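PDB 5BR9: tRNA threonylcarbamoyladenosine biosynthesis protein TsaB from Pseudomonas aeruginosa, which probably takes part in making the threonylcarbamoyladenosine modification of tRNA, as a TsaB-subfamily relative of the TsaD threonylcarbamoyltransferase. Local coordinates for residues T173-V178 and Q183-L188. Residues are numbered along the deposited sequence; the frame is centred on the assembly and turned at random. Where two conformers were deposited one is given.
Sequences TGWGYV and QRPVAL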
loop_
_atom_site.group_PDB
_atom_site.type_symbol
_atom_site.label_atom_id
_atom_site.label_comp_id
_atom_site.label_asym_id
_atom_site.label_seq_id
_atom_site.Cartn_x
_atom_site.Cartn_y
_atom_site.Cartn_z
ATOM N N THR A 173 10.323 14.244 -15.859
ATOM C CA THR A 173 10.029 13.475 -17.070
ATOM C C THR A 173 8.927 14.096 -17.922
ATOM O O THR A 173 8.776 13.751 -19.097
ATOM C CB THR A 173 9.593 12.043 -16.728
ATOM O OG1 THR A 173 8.399 12.096 -15.933
ATOM C CG2 THR A 173 10.700 11.295 -15.947
ATOM N N GLY A 174 8.147 14.995 -17.325
ATOM C CA GLY A 174 7.119 15.728 -18.054
ATOM C C GLY A 174 7.703 16.593 -19.163
ATOM O O GLY A 174 7.016 16.960 -20.115
ATOM N N TRP A 175 8.983 16.920 -19.040
ATOM C CA TRP A 175 9.641 17.770 -20.009
ATOM C C TRP A 175 9.945 17.038 -21.306
ATOM O O TRP A 175 10.400 17.662 -22.266
ATOM C CB TRP A 175 10.899 18.391 -19.390
ATOM C CG TRP A 175 10.475 19.487 -18.444
ATOM C CD1 TRP A 175 10.319 19.395 -17.086
ATOM C CD2 TRP A 175 10.074 20.815 -18.802
ATOM N NE1 TRP A 175 9.865 20.589 -16.577
ATOM C CE2 TRP A 175 9.701 21.477 -17.612
ATOM C CE3 TRP A 175 9.990 21.511 -20.016
ATOM C CZ2 TRP A 175 9.264 22.803 -17.598
ATOM C CZ3 TRP A 175 9.565 22.840 -19.999
ATOM C CH2 TRP A 175 9.202 23.465 -18.798
ATOM N N GLY A 176 9.623 15.738 -21.358
ATOM C CA GLY A 176 9.608 15.020 -22.624
ATOM C C GLY A 176 8.630 15.666 -23.596
ATOM O O GLY A 176 8.788 15.558 -24.805
ATOM N N TYR A 177 7.665 16.421 -23.070
ATOM C CA TYR A 177 6.670 17.098 -23.903
ATOM C C TYR A 177 6.996 18.578 -24.189
ATOM O O TYR A 177 6.110 19.346 -24.558
ATOM C CB TYR A 177 5.282 17.030 -23.247
ATOM C CG TYR A 177 4.648 15.661 -23.132
ATOM C CD1 TYR A 177 3.728 15.229 -24.079
ATOM C CD2 TYR A 177 4.953 14.806 -22.077
ATOM C CE1 TYR A 177 3.138 13.999 -23.988
ATOM C CE2 TYR A 177 4.369 13.569 -21.981
ATOM C CZ TYR A 177 3.456 13.168 -22.939
ATOM O OH TYR A 177 2.858 11.932 -22.857
ATOM N N VAL A 178 8.253 18.977 -24.031
ATOM C CA VAL A 178 8.620 20.391 -24.142
ATOM C C VAL A 178 8.214 21.033 -25.497
ATOM O O VAL A 178 7.785 22.195 -25.541
ATOM C CB VAL A 178 10.143 20.578 -23.867
ATOM C CG1 VAL A 178 11.000 19.793 -24.870
ATOM C CG2 VAL A 178 10.502 22.046 -23.850
ATOM N N GLN A 183 5.853 27.638 -23.654
ATOM C CA GLN A 183 7.166 28.238 -23.427
ATOM C C GLN A 183 8.137 27.153 -22.988
ATOM O O GLN A 183 7.716 26.047 -22.643
ATOM C CB GLN A 183 7.099 29.361 -22.376
ATOM C CG GLN A 183 6.749 28.893 -20.970
ATOM C CD GLN A 183 5.263 28.650 -20.765
ATOM O OE1 GLN A 183 4.440 29.497 -21.103
ATOM N NE2 GLN A 183 4.914 27.495 -20.190
ATOM N N ARG A 184 9.433 27.450 -23.031
ATOM C CA ARG A 184 10.429 26.525 -22.509
ATOM C C ARG A 184 11.598 27.285 -21.889
ATOM O O ARG A 184 11.918 28.396 -22.312
ATOM C CB ARG A 184 10.923 25.576 -23.605
ATOM C CG ARG A 184 11.712 26.212 -24.735
ATOM C CD ARG A 184 12.753 25.213 -25.249
ATOM N NE ARG A 184 13.798 24.972 -24.256
ATOM C CZ ARG A 184 14.602 23.914 -24.247
ATOM N NH1 ARG A 184 14.479 22.975 -25.174
ATOM N NH2 ARG A 184 15.522 23.792 -23.301
ATOM N N PRO A 185 12.228 26.694 -20.865
ATOM C CA PRO A 185 13.370 27.337 -20.208
ATOM C C PRO A 185 14.645 27.240 -21.035
ATOM O O PRO A 185 14.705 26.460 -21.989
ATOM C CB PRO A 185 13.524 26.528 -18.912
ATOM C CG PRO A 185 13.086 25.146 -19.315
ATOM C CD PRO A 185 11.932 25.375 -20.277
ATOM N N VAL A 186 15.657 28.009 -20.658
ATOM C CA VAL A 186 16.958 27.901 -21.306
ATOM C C VAL A 186 17.506 26.490 -21.097
ATOM O O VAL A 186 18.037 25.886 -22.019
ATOM C CB VAL A 186 17.941 28.964 -20.772
ATOM C CG1 VAL A 186 19.333 28.712 -21.313
ATOM C CG2 VAL A 186 17.485 30.360 -21.188
ATOM N N ALA A 187 17.339 25.955 -19.893
ATOM C CA ALA A 187 17.864 24.639 -19.575
ATOM C C ALA A 187 16.862 23.734 -18.855
ATOM O O ALA A 187 16.054 24.189 -18.045
ATOM C CB ALA A 187 19.119 24.791 -18.736
ATOM N N LEU A 188 16.934 22.440 -19.137
ATOM C CA LEU A 188 16.066 21.477 -18.471
ATOM C C LEU A 188 16.736 20.108 -18.273
ATOM O O LEU A 188 17.778 19.816 -18.851
ATOM C CB LEU A 188 14.753 21.323 -19.262
ATOM C CG LEU A 188 14.770 21.022 -20.762
ATOM C CD1 LEU A 188 15.099 19.572 -21.043
ATOM C CD2 LEU A 188 13.430 21.369 -21.380
#
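Trp-175 meets Pro-185 and Leu-188 through the six-membered half of its indole, slanting against both of them. The closest approach is 3.5 Å, from Trp-175 CZ3 to Pro-185 CD, the two side chains coming from opposite directions; proline suits the spot as a compact apolar ring. Further round, Trp-175 CE3 lies 3.7 Å from Leu-188 CD2. With CG anti to its own carbonyl carbon (chi1 -75°), the indole reaches across to Pro-185 and Leu-188, while its NE1 is hydrogen-bonded to the carbonyl of Ala-121. A tryptophan suits this place because it offers a broad apolar surface and one polar atom that is satisfied even though the residue is buried. Trp-168, on strand 168-171, also touches both Trp-175 and Pro-185.

Val-178 makes the second half of the contact. Being beta-branched, it holds a methyl close to its backbone: CG2, anti to the backbone N, packs 3.6 Å from Arg-184 CB and 3.9 Å from Leu-188 CD2. The forked end of Leu-188 thus lets one methyl serve both Trp-175 and Val-178. The aliphatic part of Arg-184 can pack on valine while, in one of its two conformers, the charged end turns back onto the following residue, with NE 2.9 Å and NH2 3.1 Å from Pro-185 O; this grip need not hold in the other.

Three successive i-to-i+3 backbone bonds, among them Val-178 N to Trp-175 O at 3.1 Å, wind residues 173-178 into a 3-10 turn, so that Trp-175 and Val-178, three residues apart, both reach Leu-188. This packing closes the connection between parallel strands 168-171 and 187-189, at the border of the second five-stranded sheet of the duplicated, actin-like ASKHA fold.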